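Local atomic coordinates of GTPase-activating protein BEM3 (Saccharomyces cerevisiae S288C, PDB entry 6FSF), a protein that stimulates GTP hydrolysis by the small GTPase CDC42, and less efficiently by RHO1, and binds phosphatidylinositol 3-phosphate. Residues Phe10-Pro13 against Glu14-Gly17; Val117-Lys120 against Ile121-Ile125. One frame throughout, in Å; residues are numbered along the deposited sequence.

Contact 1. Residues Phe10-Pro13 against Glu14-Gly17; sequences FVQP and EDFG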
loop_
_atom_site.group_PDB
_atom_site.type_symbol
_atom_site.label_atom_id
_atom_site.label_comp_id
_atom_site.label_asym_id
_atom_site.label_seq_id
_atom_site.Cartn_x
_atom_site.Cartn_y
_atom_site.Cartn_z
ATOM N N PHE A 10 7.022 7.084 19.845
ATOM C CA PHE A 10 6.207 5.902 20.093
ATOM C C PHE A 10 7.063 4.685 20.417
ATOM O O PHE A 10 6.650 3.837 21.216
ATOM C CB PHE A 10 5.314 5.600 18.888
ATOM C CG PHE A 10 4.226 6.618 18.656
ATOM C CD1 PHE A 10 4.037 7.672 19.534
ATOM C CD2 PHE A 10 3.385 6.512 17.556
ATOM C CE1 PHE A 10 3.039 8.605 19.318
ATOM C CE2 PHE A 10 2.385 7.440 17.337
ATOM C CZ PHE A 10 2.213 8.489 18.218
ATOM N N VAL A 11 8.246 4.587 19.811
ATOM C CA VAL A 11 9.169 3.479 20.036
ATOM C C VAL A 11 10.564 4.061 20.212
ATOM O O VAL A 11 11.049 4.790 19.339
ATOM C CB VAL A 11 9.155 2.462 18.879
ATOM C CG1 VAL A 11 10.208 1.387 19.107
ATOM C CG2 VAL A 11 7.774 1.833 18.727
ATOM N N GLN A 12 11.206 3.749 21.334
ATOM C CA GLN A 12 12.560 4.226 21.571
ATOM C C GLN A 12 13.521 3.583 20.571
ATOM O O GLN A 12 13.321 2.431 20.170
ATOM C CB GLN A 12 12.999 3.909 23.001
ATOM C CG GLN A 12 12.167 4.598 24.071
ATOM C CD GLN A 12 12.334 6.104 24.060
ATOM O OE1 GLN A 12 13.452 6.617 24.052
ATOM N NE2 GLN A 12 11.217 6.822 24.058
ATOM N N PRO A 13 14.562 4.303 20.140
ATOM C CA PRO A 13 15.488 3.725 19.150
ATOM C C PRO A 13 16.130 2.424 19.600
ATOM O O PRO A 13 16.344 1.527 18.774
ATOM C CB PRO A 13 16.527 4.838 18.962
ATOM C CG PRO A 13 15.802 6.095 19.315
ATOM C CD PRO A 13 14.864 5.716 20.426
ATOM N N GLU A 14 16.440 2.291 20.892
ATOM C CA GLU A 14 17.039 1.064 21.402
ATOM C C GLU A 14 16.092 -0.127 21.337
ATOM O O GLU A 14 16.537 -1.261 21.551
ATOM C CB GLU A 14 17.505 1.262 22.849
ATOM C CG GLU A 14 18.566 2.338 23.037
ATOM C CD GLU A 14 17.980 3.735 23.125
ATOM O OE1 GLU A 14 16.788 3.862 23.477
ATOM O OE2 GLU A 14 18.711 4.706 22.837
ATOM N N ASP A 15 14.809 0.097 21.054
ATOM C CA ASP A 15 13.813 -0.965 21.012
ATOM C C ASP A 15 13.319 -1.255 19.600
ATOM O O ASP A 15 12.278 -1.902 19.442
ATOM C CB ASP A 15 12.626 -0.612 21.912
ATOM C CG ASP A 15 13.010 -0.513 23.374
ATOM O OD1 ASP A 15 13.969 -1.199 23.786
ATOM O OD2 ASP A 15 12.350 0.247 24.112
ATOM N N PHE A 16 14.035 -0.796 18.571
ATOM C CA PHE A 16 13.630 -1.074 17.198
ATOM C C PHE A 16 13.631 -2.563 16.884
ATOM O O PHE A 16 12.940 -2.992 15.951
ATOM C CB PHE A 16 14.544 -0.347 16.213
ATOM C CG PHE A 16 14.264 1.120 16.094
ATOM C CD1 PHE A 16 13.087 1.661 16.583
ATOM C CD2 PHE A 16 15.179 1.960 15.480
ATOM C CE1 PHE A 16 12.830 3.014 16.468
ATOM C CE2 PHE A 16 14.928 3.312 15.363
ATOM C CZ PHE A 16 13.753 3.840 15.856
ATOM N N GLY A 17 14.393 -3.362 17.634
ATOM C CA GLY A 17 14.453 -4.786 17.366
ATOM C C GLY A 17 13.220 -5.552 17.796
ATOM O O GLY A 17 13.053 -6.708 17.394
#
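F16 folds back over P13, a compact case of an aromatic side chain lying on the backbone that precedes it. Its CB stands 3.6 Å from P13 O, and CG rests still closer to that oxygen, which lies over one face of the ring. CD1 meets V11 CG1 at 3.8 Å, the two side chains crossing at a slant; CE1 is the same distance from V11 O, and both ring atoms also lie by Q12 O, which approaches obliquely. On the other branch CD2 remains near P13 O, while CE2 and CZ reach P13 CA. This CA sits 3.7 Å from the ring centroid and 10° off the normal, a CH-pi contact almost squarely over the face. With chi1 at -76°, CG lies beside the backbone N, which turns the ring back across the proline. Two backbone bonds close the 3-10 turn beneath it: D15 N gives to Q12 O at 2.9 Å, and F16 N gives to P13 O at 3.3 Å. From this turn ahead of strand 19-29 the F16 ring packs on I121 and A122 of helix 115-125 and meets F108 edge-to-face, joining the N-terminal loop to the helical side of the PX domain.

Contact 2. Residues Val117-Lys120 against Ile121-Ile125; sequences VGLK and IAQFI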
loop_
_atom_site.group_PDB
_atom_site.type_symbol
_atom_site.label_atom_id
_atom_site.label_comp_id
_atom_site.label_asym_id
_atom_site.label_seq_id
_atom_site.Cartn_x
_atom_site.Cartn_y
_atom_site.Cartn_z
ATOM N N VAL A 117 20.624 9.825 14.437
ATOM C CA VAL A 117 19.897 9.139 13.373
ATOM C C VAL A 117 18.759 8.306 13.948
ATOM O O VAL A 117 17.656 8.267 13.390
ATOM C CB VAL A 117 20.860 8.275 12.539
ATOM C CG1 VAL A 117 20.125 7.648 11.363
ATOM C CG2 VAL A 117 22.046 9.101 12.063
ATOM N N GLY A 118 19.009 7.620 15.064
ATOM C CA GLY A 118 17.963 6.818 15.677
ATOM C C GLY A 118 16.771 7.649 16.108
ATOM O O GLY A 118 15.623 7.215 15.988
ATOM N N LEU A 119 17.027 8.859 16.610
ATOM C CA LEU A 119 15.931 9.742 16.990
ATOM C C LEU A 119 15.122 10.170 15.772
ATOM O O LEU A 119 13.887 10.208 15.822
ATOM C CB LEU A 119 16.477 10.964 17.730
ATOM C CG LEU A 119 15.481 12.097 17.994
ATOM C CD1 LEU A 119 14.439 11.690 19.028
ATOM C CD2 LEU A 119 16.213 13.358 18.422
ATOM N N LYS A 120 15.804 10.491 14.668
ATOM C CA LYS A 120 15.108 10.913 13.456
ATOM C C LYS A 120 14.180 9.818 12.945
ATOM O O LYS A 120 13.050 10.097 12.524
ATOM C CB LYS A 120 16.127 11.301 12.384
ATOM C CG LYS A 120 15.565 12.131 11.241
ATOM C CD LYS A 120 15.357 13.578 11.661
ATOM C CE LYS A 120 14.881 14.430 10.495
ATOM N NZ LYS A 120 14.771 15.871 10.857
ATOM N N ILE A 121 14.642 8.566 12.969
ATOM C CA ILE A 121 13.795 7.450 12.555
ATOM C C ILE A 121 12.613 7.302 13.504
ATOM O O ILE A 121 11.479 7.051 13.075
ATOM C CB ILE A 121 14.624 6.152 12.479
ATOM C CG1 ILE A 121 15.780 6.308 11.488
ATOM C CG2 ILE A 121 13.747 4.973 12.085
ATOM C CD1 ILE A 121 16.672 5.087 11.399
ATOM N N ALA A 122 12.856 7.453 14.809
ATOM C CA ALA A 122 11.775 7.344 15.784
ATOM C C ALA A 122 10.742 8.444 15.580
ATOM O O ALA A 122 9.534 8.191 15.619
ATOM C CB ALA A 122 12.342 7.392 17.202
ATOM N N GLN A 123 11.205 9.678 15.361
ATOM C CA GLN A 123 10.285 10.771 15.059
ATOM C C GLN A 123 9.517 10.501 13.774
ATOM O O GLN A 123 8.355 10.900 13.638
ATOM C CB GLN A 123 11.051 12.087 14.947
ATOM C CG GLN A 123 11.724 12.541 16.229
ATOM C CD GLN A 123 12.619 13.746 16.013
ATOM O OE1 GLN A 123 12.970 14.081 14.879
ATOM N NE2 GLN A 123 12.991 14.405 17.103
ATOM N N PHE A 124 10.155 9.827 12.817
ATOM C CA PHE A 124 9.502 9.522 11.547
ATOM C C PHE A 124 8.238 8.694 11.763
ATOM O O PHE A 124 7.157 9.058 11.288
ATOM C CB PHE A 124 10.488 8.794 10.631
ATOM C CG PHE A 124 9.979 8.549 9.241
ATOM C CD1 PHE A 124 9.981 9.566 8.299
ATOM C CD2 PHE A 124 9.523 7.296 8.869
ATOM C CE1 PHE A 124 9.522 9.341 7.016
ATOM C CE2 PHE A 124 9.063 7.064 7.584
ATOM C CZ PHE A 124 9.064 8.088 6.658
ATOM N N ILE A 125 8.352 7.583 12.500
ATOM C CA ILE A 125 7.208 6.696 12.710
ATOM C C ILE A 125 6.259 7.180 13.795
ATOM O O ILE A 125 5.200 6.569 13.993
ATOM C CB ILE A 125 7.667 5.267 13.059
ATOM C CG1 ILE A 125 8.315 5.230 14.445
ATOM C CG2 ILE A 125 8.642 4.750 12.014
ATOM C CD1 ILE A 125 8.733 3.842 14.890
#
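L119 O receives Q123 N at 2.8 Å, the shortest bond between residues 117-120 and 121-125, straight at hydrogen (169°) and nearly along the C=O axis. The same pattern of i to i+4 bonding repeats from V117 O to I121 N, from G118 O to A122 N and from K120 O to F124 N; the last is the most bent, at 140°. Over this regular backbone the side chain of Q123 turns back toward the preceding turn. Chi1 of -64° sets CG beside its own backbone N, 3.2 Å from L119 O, and the extended chain beyond carries the amide between two neighbours. NE2 comes over the branch point of L119, 3.5 Å from CG and almost as near to both methyl carbons, whereas OE1 faces the aliphatic part of K120, 4.0 Å from CD. These are van der Waals contacts, the Q123 side chain running across the other two. Replacing Q123 by an alanine would probably open a gap beside the L119 methyls and leave K120 CD without the amide oxygen beside it. Elsewhere on the helix, I121 CG1 packs 3.3 Å from V117 O, and its CD1 approaches V117 CG1 at 4.3 Å. The contact belongs to helix 115-125 of the PX domain. V117, K120, I121 and F124 bear on helix 57-70, F124 and I125 reach F53 of strand 49-55, and F124 also makes a cation-pi contact with K55; L119 meets L9 in the N-terminal loop.

How the contacts relate
Contact 1 comes first along the chain, in the loop leading into strand 19-29, and contact 2 follows about a hundred residues later on helix 115-125. Their centres are nevertheless only about 9 Å apart, and the two touch directly: P13 CG lies 3.5 Å from G118 O, and V11 O is 3.6 Å from A122 CB. The pair illustrates how a turn and a helix, each held by its own short-range bonds, pack against one another. In this tandem PX-PH piece of the protein, the packing brings the loop ahead of strand 19-29 against helix 115-125, the last helix of the PX part, although they are far apart in sequence.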